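Local coordinates for protein DNA primase (Helicobacter pylori, PDB 4EHS) that synthesises the short RNA primers that DNA polymerase extends during replication and, through the C-terminal domain studied here, binds the replicative helicase DnaB, at residues R45-L50 / G94-E99; R39-D44 / D68-E73; E99-I104 / M137-G142. All blocks are in the same frame, centred on the assembly; numbering follows the deposited sequence.

Interaction 1. Residues R45-L50 / G94-E99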
loop_
_atom_site.group_PDB
_atom_site.type_symbol
_atom_site.label_atom_id
_atom_site.label_comp_id
_atom_site.label_asym_id
_atom_site.label_seq_id
_atom_site.Cartn_x
_atom_site.Cartn_y
_atom_site.Cartn_z
ATOM N N ARG A 45 -1.705 3.222 20.727
ATOM C CA ARG A 45 -1.034 2.293 19.782
ATOM C C ARG A 45 -2.081 1.668 18.881
ATOM O O ARG A 45 -1.712 1.157 17.803
ATOM C CB ARG A 45 -0.195 1.225 20.487
ATOM C CG ARG A 45 1.048 0.789 19.662
ATOM C CD ARG A 45 2.120 0.008 20.471
ATOM N NE ARG A 45 3.046 -0.762 19.635
ATOM C CZ ARG A 45 4.151 -0.277 19.028
ATOM N NH1 ARG A 45 4.504 1.001 19.149
ATOM N NH2 ARG A 45 4.900 -1.075 18.260
ATOM N N SER A 46 -3.368 1.731 19.228
ATOM C CA SER A 46 -4.463 1.195 18.316
ATOM C C SER A 46 -4.527 2.008 17.029
ATOM O O SER A 46 -4.865 1.498 15.962
ATOM C CB SER A 46 -5.835 1.173 19.029
ATOM O OG SER A 46 -6.387 2.484 19.086
ATOM N N LEU A 47 -4.112 3.283 17.102
ATOM C CA LEU A 47 -3.968 4.117 15.902
ATOM C C LEU A 47 -2.805 3.679 14.986
ATOM O O LEU A 47 -2.890 3.912 13.764
ATOM C CB LEU A 47 -3.765 5.594 16.261
ATOM C CG LEU A 47 -4.885 6.116 17.143
ATOM C CD1 LEU A 47 -4.638 7.588 17.504
ATOM C CD2 LEU A 47 -6.263 6.004 16.512
ATOM N N LEU A 48 -1.729 3.112 15.551
ATOM C CA LEU A 48 -0.648 2.541 14.755
ATOM C C LEU A 48 -1.245 1.382 13.930
ATOM O O LEU A 48 -0.934 1.226 12.744
ATOM C CB LEU A 48 0.495 2.055 15.654
ATOM C CG LEU A 48 1.683 1.435 14.832
ATOM C CD1 LEU A 48 2.327 2.466 13.906
ATOM C CD2 LEU A 48 2.712 0.964 15.850
ATOM N N ASP A 49 -2.088 0.545 14.554
ATOM C CA ASP A 49 -2.721 -0.569 13.813
ATOM C C ASP A 49 -3.415 -0.062 12.547
ATOM O O ASP A 49 -3.245 -0.617 11.465
ATOM C CB ASP A 49 -3.744 -1.302 14.696
ATOM C CG ASP A 49 -3.131 -1.846 16.018
ATOM O OD1 ASP A 49 -1.898 -1.949 16.201
ATOM O OD2 ASP A 49 -3.957 -2.132 16.921
ATOM N N LEU A 50 -4.195 1.019 12.681
ATOM C CA LEU A 50 -4.854 1.615 11.528
ATOM C C LEU A 50 -3.808 2.149 10.542
ATOM O O LEU A 50 -3.868 1.901 9.313
ATOM C CB LEU A 50 -5.739 2.781 11.999
ATOM C CG LEU A 50 -6.425 3.510 10.833
ATOM C CD1 LEU A 50 -7.363 2.579 10.092
ATOM C CD2 LEU A 50 -7.179 4.728 11.347
ATOM N N GLY A 94 -10.654 12.265 18.418
ATOM C CA GLY A 94 -11.192 12.172 17.052
ATOM C C GLY A 94 -10.399 12.943 16.018
ATOM O O GLY A 94 -10.858 13.145 14.932
ATOM N N GLY A 95 -9.208 13.407 16.362
ATOM C CA GLY A 95 -8.464 14.256 15.456
ATOM C C GLY A 95 -7.412 13.548 14.623
ATOM O O GLY A 95 -6.903 14.160 13.676
ATOM N N PHE A 96 -7.104 12.273 14.937
ATOM C CA PHE A 96 -5.993 11.556 14.273
ATOM C C PHE A 96 -6.200 11.376 12.746
ATOM O O PHE A 96 -5.278 11.624 11.938
ATOM C CB PHE A 96 -5.882 10.152 14.822
ATOM C CG PHE A 96 -4.833 9.325 14.127
ATOM C CD1 PHE A 96 -3.483 9.718 14.168
ATOM C CD2 PHE A 96 -5.215 8.186 13.354
ATOM C CE1 PHE A 96 -2.518 8.966 13.499
ATOM C CE2 PHE A 96 -4.248 7.454 12.707
ATOM C CZ PHE A 96 -2.935 7.844 12.752
ATOM N N GLU A 97 -7.379 10.861 12.370
ATOM C CA GLU A 97 -7.555 10.547 10.972
ATOM C C GLU A 97 -7.449 11.741 10.047
ATOM O O GLU A 97 -6.954 11.594 8.944
ATOM C CB GLU A 97 -8.884 9.821 10.733
ATOM C CG GLU A 97 -8.707 8.421 11.206
ATOM C CD GLU A 97 -9.903 7.535 10.902
ATOM O OE1 GLU A 97 -10.595 7.788 9.852
ATOM O OE2 GLU A 97 -10.069 6.543 11.664
ATOM N N LYS A 98 -7.881 12.921 10.463
ATOM C CA LYS A 98 -7.695 14.119 9.621
ATOM C C LYS A 98 -6.209 14.436 9.406
ATOM O O LYS A 98 -5.816 14.803 8.316
ATOM C CB LYS A 98 -8.384 15.304 10.271
ATOM C CG LYS A 98 -8.191 16.623 9.573
ATOM C CD LYS A 98 -8.468 17.725 10.585
ATOM C CE LYS A 98 -8.728 19.086 9.960
ATOM N NZ LYS A 98 -7.497 19.922 9.966
ATOM N N GLU A 99 -5.360 14.256 10.433
ATOM C CA GLU A 99 -3.940 14.529 10.252
ATOM C C GLU A 99 -3.306 13.408 9.453
ATOM O O GLU A 99 -2.421 13.701 8.669
ATOM C CB GLU A 99 -3.198 14.587 11.589
ATOM C CG GLU A 99 -3.788 15.520 12.668
ATOM C CD GLU A 99 -4.064 16.925 12.189
ATOM O OE1 GLU A 99 -3.530 17.322 11.132
ATOM O OE2 GLU A 99 -4.858 17.648 12.887
#
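L47 and F96 are the residues that bring the two segments together, with their CA atoms 7.9 Å apart where helix 45-51 faces the N-terminal part of helix 96-117. L47 lies over one face of the F96 ring in a CH-pi contact: its CB sits 4.1 Å from the centroid of the F96 ring and only 13° off the ring normal. Beyond CB the leucine runs back toward the root of the phenylalanine, the two side chains sliding past each other in opposite directions. L47 CD1 therefore ends against the ring's attachment, 3.8 Å from F96 CG, while L47 CD2 lies 4.0 Å from F96 CD2. F96 is swung into place with CG anti to the backbone N (chi1 176°), which carries the ring across to L47.

One helical turn on, L50 takes the rim of the ring, its CD2 lying near the ring plane and 4.2 Å from F96 CE2. The same methyl is met by the extended E97 side chain, which crosses L50 at about a right angle and brings OE2 to 3.4 Å from L50 CD2. This is van der Waals contact at the exposed border of the patch, where the carboxylate oxygen lies beside the leucine methyl.

L41 and Y40 of helix 30-43 also pack on F96, which is buried, with the Y40 ring inclined at about 60°. On helix 45-51, R45 and L48 pack on I127 of the second subunit, so this short helix joins the bundle core to the dimer interface. An aromatic packed between leucines of two other helices is the kind of hydrophobic packing that builds the all-helical bundle of the DnaG helicase-binding domain.

Interaction 2. Residues R39-D44 / D68-E73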
loop_
_atom_site.group_PDB
_atom_site.type_symbol
_atom_site.label_atom_id
_atom_site.label_comp_id
_atom_site.label_asym_id
_atom_site.label_seq_id
_atom_site.Cartn_x
_atom_site.Cartn_y
_atom_site.Cartn_z
ATOM N N ARG A 39 3.048 11.355 17.136
ATOM C CA ARG A 39 2.662 11.580 18.571
ATOM C C ARG A 39 1.304 10.879 18.886
ATOM O O ARG A 39 1.091 10.258 19.985
ATOM C CB ARG A 39 2.615 13.115 18.826
ATOM C CG ARG A 39 2.203 13.312 20.326
ATOM C CD ARG A 39 3.232 12.727 21.293
ATOM N NE ARG A 39 2.722 13.185 22.610
ATOM C CZ ARG A 39 3.144 14.304 23.171
ATOM N NH1 ARG A 39 4.261 14.921 22.714
ATOM N NH2 ARG A 39 2.510 14.735 24.292
ATOM N N TYR A 40 0.357 10.982 17.959
ATOM C CA TYR A 40 -0.911 10.244 18.098
ATOM C C TYR A 40 -0.629 8.740 18.216
ATOM O O TYR A 40 -1.235 8.056 19.065
ATOM C CB TYR A 40 -1.792 10.410 16.895
ATOM C CG TYR A 40 -2.731 11.617 16.947
ATOM C CD1 TYR A 40 -3.872 11.578 17.722
ATOM C CD2 TYR A 40 -2.452 12.766 16.221
ATOM C CE1 TYR A 40 -4.777 12.673 17.756
ATOM C CE2 TYR A 40 -3.330 13.869 16.249
ATOM C CZ TYR A 40 -4.481 13.827 17.072
ATOM O OH TYR A 40 -5.357 14.894 17.105
ATOM N N LEU A 41 0.214 8.203 17.327
ATOM C CA LEU A 41 0.582 6.745 17.424
ATOM C C LEU A 41 1.278 6.378 18.742
ATOM O O LEU A 41 1.077 5.263 19.269
ATOM C CB LEU A 41 1.523 6.361 16.278
ATOM C CG LEU A 41 1.011 6.869 14.924
ATOM C CD1 LEU A 41 2.048 6.352 13.944
ATOM C CD2 LEU A 41 -0.374 6.376 14.466
ATOM N N LEU A 42 2.075 7.283 19.280
ATOM C CA LEU A 42 2.705 7.026 20.583
ATOM C C LEU A 42 1.673 6.990 21.718
ATOM O O LEU A 42 1.863 6.253 22.735
ATOM C CB LEU A 42 3.748 8.128 20.871
ATOM C CG LEU A 42 5.060 7.899 20.103
ATOM C CD1 LEU A 42 5.831 9.251 20.186
ATOM C CD2 LEU A 42 5.937 6.773 20.712
ATOM N N GLU A 43 0.673 7.850 21.639
ATOM C CA GLU A 43 -0.305 7.960 22.747
ATOM C C GLU A 43 -1.351 6.860 22.665
ATOM O O GLU A 43 -1.923 6.451 23.697
ATOM C CB GLU A 43 -1.016 9.304 22.766
ATOM C CG GLU A 43 0.012 10.397 23.115
ATOM C CD GLU A 43 -0.412 11.401 24.184
ATOM O OE1 GLU A 43 -1.551 11.335 24.691
ATOM O OE2 GLU A 43 0.375 12.391 24.396
ATOM N N ASP A 44 -1.633 6.376 21.433
ATOM C CA ASP A 44 -2.682 5.367 21.313
ATOM C C ASP A 44 -2.233 4.347 20.263
ATOM O O ASP A 44 -2.320 4.589 19.089
ATOM C CB ASP A 44 -4.048 5.988 21.016
ATOM C CG ASP A 44 -5.196 4.929 21.022
ATOM O OD1 ASP A 44 -4.929 3.720 20.918
ATOM O OD2 ASP A 44 -6.305 5.370 21.106
ATOM N N ASP A 68 10.268 4.495 12.647
ATOM C CA ASP A 68 10.915 3.191 12.710
ATOM C C ASP A 68 11.017 2.677 14.148
ATOM O O ASP A 68 10.762 1.506 14.400
ATOM C CB ASP A 68 12.322 3.270 12.047
ATOM C CG ASP A 68 12.245 3.203 10.533
ATOM O OD1 ASP A 68 11.209 2.772 9.996
ATOM O OD2 ASP A 68 13.217 3.625 9.900
ATOM N N ALA A 69 11.466 3.509 15.081
ATOM C CA ALA A 69 11.653 3.070 16.450
ATOM C C ALA A 69 10.329 2.676 17.076
ATOM O O ALA A 69 10.255 1.711 17.850
ATOM C CB ALA A 69 12.353 4.143 17.280
ATOM N N LEU A 70 9.279 3.421 16.744
ATOM C CA LEU A 70 7.948 3.150 17.278
ATOM C C LEU A 70 7.393 1.837 16.739
ATOM O O LEU A 70 6.546 1.205 17.369
ATOM C CB LEU A 70 6.995 4.300 16.948
ATOM C CG LEU A 70 5.506 4.029 17.169
ATOM C CD1 LEU A 70 5.220 3.763 18.639
ATOM C CD2 LEU A 70 4.666 5.191 16.658
ATOM N N CYS A 71 7.875 1.431 15.570
ATOM C CA CYS A 71 7.430 0.200 14.946
ATOM C C CYS A 71 8.098 -0.968 15.608
ATOM O O CYS A 71 7.477 -2.045 15.744
ATOM C CB CYS A 71 7.791 0.219 13.466
ATOM S SG CYS A 71 6.611 1.186 12.585
ATOM N N GLN A 72 9.346 -0.786 16.027
ATOM C CA GLN A 72 10.097 -1.851 16.683
ATOM C C GLN A 72 10.041 -1.712 18.200
ATOM O O GLN A 72 10.941 -2.163 18.908
ATOM C CB GLN A 72 11.552 -1.851 16.208
ATOM C CG GLN A 72 11.733 -1.415 14.763
ATOM C CD GLN A 72 13.155 -0.988 14.459
ATOM O OE1 GLN A 72 13.403 -0.247 13.507
ATOM N NE2 GLN A 72 14.100 -1.454 15.267
ATOM N N GLU A 73 8.978 -1.085 18.694
ATOM C CA GLU A 73 8.804 -0.888 20.120
ATOM C C GLU A 73 10.090 -0.543 20.824
ATOM O O GLU A 73 10.333 -1.082 21.908
ATOM C CB GLU A 73 8.135 -2.083 20.855
ATOM C CG GLU A 73 6.679 -1.897 21.081
ATOM C CD GLU A 73 5.990 -3.183 21.521
ATOM O OE1 GLU A 73 5.054 -3.064 22.319
ATOM O OE2 GLU A 73 6.394 -4.285 21.071
#
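L70 reaches from helix 64-71 to L41 and L42 on helix 30-43, and the CA atoms of L42 and L70 are 7.3 Å apart. Starting at L70 CB, the bond already points at the opposite helix; with CG anti to the backbone N (chi1 167°) the chain keeps that heading, and the fork at CG splits the work between two methyls. CD2 presses on L41, 3.4 Å from L41 CB, which is tighter than ordinary carbon-carbon contact, and 3.9 Å from L41 CD1; here the two side chains meet at about a right angle. CD1 goes to the neighbouring residue instead and lies 3.7 Å from L42 CD2. One leucine thus bridges two successive residues of the facing helix by plain apolar contact.

Away from this interface, R39 and E43 form a salt bridge one turn apart on their own helix. R39 grips side-on, with NE 3.1 Å and NH2 3.2 Å from the single oxygen E43 OE2. That oxygen lies almost in the guanidinium plane, and the bond from NE bends to 153°. R39 NH1 is spent on the carbonyls of L83 and D86, so the guanidinium is tied to the C-terminal end of helix 78-85 and the residue that follows it.

L80 of helix 78-85 touches both L42 and L70, while L47, L48 and A51 of helix 45-51 border L41. The three leucines thus lie among four helices, and the L70 carbonyl, at the C-terminal end of helix 64-71, accepts a hydrogen bond from R45 NH1 on helix 45-51.

Interaction 3. Residues E99-I104 / M137-G142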
loop_
_atom_site.group_PDB
_atom_site.type_symbol
_atom_site.label_atom_id
_atom_site.label_comp_id
_atom_site.label_asym_id
_atom_site.label_seq_id
_atom_site.Cartn_x
_atom_site.Cartn_y
_atom_site.Cartn_z
ATOM N N GLU A 99 -5.360 14.256 10.433
ATOM C CA GLU A 99 -3.940 14.529 10.252
ATOM C C GLU A 99 -3.306 13.408 9.453
ATOM O O GLU A 99 -2.421 13.701 8.669
ATOM C CB GLU A 99 -3.198 14.587 11.589
ATOM C CG GLU A 99 -3.788 15.520 12.668
ATOM C CD GLU A 99 -4.064 16.925 12.189
ATOM O OE1 GLU A 99 -3.530 17.322 11.132
ATOM O OE2 GLU A 99 -4.858 17.648 12.887
ATOM N N LEU A 100 -3.765 12.147 9.616
ATOM C CA LEU A 100 -3.184 11.069 8.770
ATOM C C LEU A 100 -3.565 11.358 7.289
ATOM O O LEU A 100 -2.720 11.268 6.342
ATOM C CB LEU A 100 -3.692 9.678 9.249
ATOM C CG LEU A 100 -3.177 8.533 8.375
ATOM C CD1 LEU A 100 -1.656 8.370 8.299
ATOM C CD2 LEU A 100 -3.881 7.269 8.910
ATOM N N ARG A 101 -4.800 11.756 7.082
ATOM C CA ARG A 101 -5.240 12.030 5.716
ATOM C C ARG A 101 -4.416 13.180 5.100
ATOM O O ARG A 101 -4.039 13.150 3.917
ATOM C CB ARG A 101 -6.763 12.354 5.664
ATOM C CG ARG A 101 -7.724 11.165 5.614
ATOM C CD ARG A 101 -9.181 11.523 5.126
ATOM N NE ARG A 101 -9.676 12.706 5.795
ATOM C CZ ARG A 101 -10.174 12.729 7.046
ATOM N NH1 ARG A 101 -10.345 11.603 7.737
ATOM N NH2 ARG A 101 -10.556 13.905 7.575
ATOM N N LEU A 102 -4.108 14.203 5.895
ATOM C CA LEU A 102 -3.328 15.315 5.340
ATOM C C LEU A 102 -1.905 14.918 5.022
ATOM O O LEU A 102 -1.405 15.327 4.004
ATOM C CB LEU A 102 -3.379 16.475 6.367
ATOM C CG LEU A 102 -2.679 17.755 5.934
ATOM C CD1 LEU A 102 -3.442 18.304 4.750
ATOM C CD2 LEU A 102 -2.615 18.767 7.131
ATOM N N LEU A 103 -1.285 14.051 5.850
ATOM C CA LEU A 103 0.031 13.572 5.557
ATOM C C LEU A 103 0.048 12.793 4.229
ATOM O O LEU A 103 0.940 12.998 3.384
ATOM C CB LEU A 103 0.505 12.637 6.686
ATOM C CG LEU A 103 1.945 12.160 6.519
ATOM C CD1 LEU A 103 2.856 13.315 6.755
ATOM C CD2 LEU A 103 2.128 11.102 7.609
ATOM N N ILE A 104 -0.952 11.922 4.069
ATOM C CA ILE A 104 -1.042 11.147 2.821
ATOM C C ILE A 104 -1.308 12.046 1.634
ATOM O O ILE A 104 -0.661 11.845 0.585
ATOM C CB ILE A 104 -2.081 10.028 2.946
ATOM C CG1 ILE A 104 -1.664 9.043 4.053
ATOM C CG2 ILE A 104 -2.217 9.243 1.612
ATOM C CD1 ILE A 104 -2.847 8.148 4.492
HETATM N N MSE A 137 -8.262 13.067 -4.944
HETATM C CA MSE A 137 -9.713 13.230 -4.981
HETATM C C MSE A 137 -10.363 12.561 -3.772
HETATM O O MSE A 137 -11.101 13.195 -3.018
HETATM C CB MSE A 137 -10.284 12.649 -6.276
HETATM C CG MSE A 137 -11.731 13.033 -6.542
HETATM SE SE MSE A 137 -12.410 12.292 -8.212
HETATM C CE MSE A 137 -12.236 10.394 -7.796
ATOM N N LYS A 138 -10.078 11.274 -3.598
ATOM C CA LYS A 138 -10.599 10.491 -2.476
ATOM C C LYS A 138 -10.234 11.081 -1.134
ATOM O O LYS A 138 -11.097 11.143 -0.254
ATOM C CB LYS A 138 -10.177 9.032 -2.562
ATOM C CG LYS A 138 -10.921 8.287 -3.636
ATOM C CD LYS A 138 -10.312 6.943 -3.935
ATOM C CE LYS A 138 -11.104 6.274 -5.058
ATOM N NZ LYS A 138 -11.366 4.850 -4.719
ATOM N N LEU A 139 -8.983 11.504 -0.969
ATOM C CA LEU A 139 -8.550 12.028 0.315
ATOM C C LEU A 139 -9.409 13.226 0.626
ATOM O O LEU A 139 -9.934 13.363 1.735
ATOM C CB LEU A 139 -7.050 12.313 0.341
ATOM C CG LEU A 139 -6.209 11.001 0.329
ATOM C CD1 LEU A 139 -4.805 11.076 -0.309
ATOM C CD2 LEU A 139 -6.014 10.527 1.772
ATOM N N LYS A 140 -9.611 14.073 -0.365
ATOM C CA LYS A 140 -10.447 15.246 -0.116
ATOM C C LYS A 140 -11.898 14.855 0.072
ATOM O O LYS A 140 -12.633 15.590 0.716
ATOM C CB LYS A 140 -10.301 16.258 -1.259
ATOM C CG LYS A 140 -8.964 16.969 -1.268
ATOM C CD LYS A 140 -8.757 17.627 -2.628
ATOM C CE LYS A 140 -7.766 18.755 -2.442
ATOM N NZ LYS A 140 -6.483 18.358 -3.063
ATOM N N GLN A 141 -12.343 13.726 -0.484
ATOM C CA GLN A 141 -13.708 13.264 -0.174
ATOM C C GLN A 141 -13.756 12.690 1.271
ATOM O O GLN A 141 -14.787 12.167 1.688
ATOM C CB GLN A 141 -14.206 12.217 -1.174
ATOM C CG GLN A 141 -14.668 12.742 -2.526
ATOM C CD GLN A 141 -14.709 11.652 -3.619
ATOM O OE1 GLN A 141 -14.660 10.419 -3.352
ATOM N NE2 GLN A 141 -14.779 12.110 -4.871
ATOM N N GLY A 142 -12.642 12.766 2.003
ATOM C CA GLY A 142 -12.527 12.168 3.343
ATOM C C GLY A 142 -12.133 10.697 3.485
ATOM O O GLY A 142 -12.242 10.145 4.591
#
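R101, I104, L139 and G142 join the two arms of a helical hairpin, in which helix 96-117 is followed by helix 122-140 and the chain leaves the second arm through a Schellman motif at G142. The backbones come close here, the CA atoms of R101 and L139 being 6.3 Å apart.

The well-packed half belongs to L139 and I104. L139 turns its fork toward helix 96-117, CD1 lying 3.7 Å from I104 CG2 and CD2 4.0 Å from the same methyl, so the isoleucine branch rests against both tips of the leucine. The two side chains cross at about a right angle. L139 CD2 also packs 3.9 Å from the backbone oxygen R101 O, settling against the helix itself. F108 on L139, and I55 and L144 on I104, extend this greasy patch.

Toward solvent the contact turns polar and has less interlocking of side chains. R101 starts out toward helix 122-140 but bends at chi3 (-47°), which lays its end beside the exposed G142. Its NE stays 3.8 Å from G142 CA, so the charged group rests beside the helix end without a hydrogen bond to it. G142 holds a positive phi of 86° as it terminates the helix, and its N donates to L139 O at 2.8 Å. The nearest approach on this side comes from the arginine methylene next to NE: R101 CD lies 3.4 Å from the carbonyl oxygen G142 O.

Overall arrangement
Interactions 1 and 2 belong to the same helical bundle and touch directly, R45 NH2 also packing on E73. Their segments alternate along the chain, so the two contacts cross in sequence, and both have residues at the second subunit. Interaction 2 is the buried one and purely leucine across its interface; interaction 1 is partly buried and sets one leucine over an aromatic face and another at its edge, with a carboxylate at the border. Interaction 3 lies about 21 Å from interaction 2, centre to centre, on the opposite side of the chain's centre, and grades from aliphatic packing to arginine beside a helix end. Helix 96-117 serves both interactions 1 and 3, whose segments share E99.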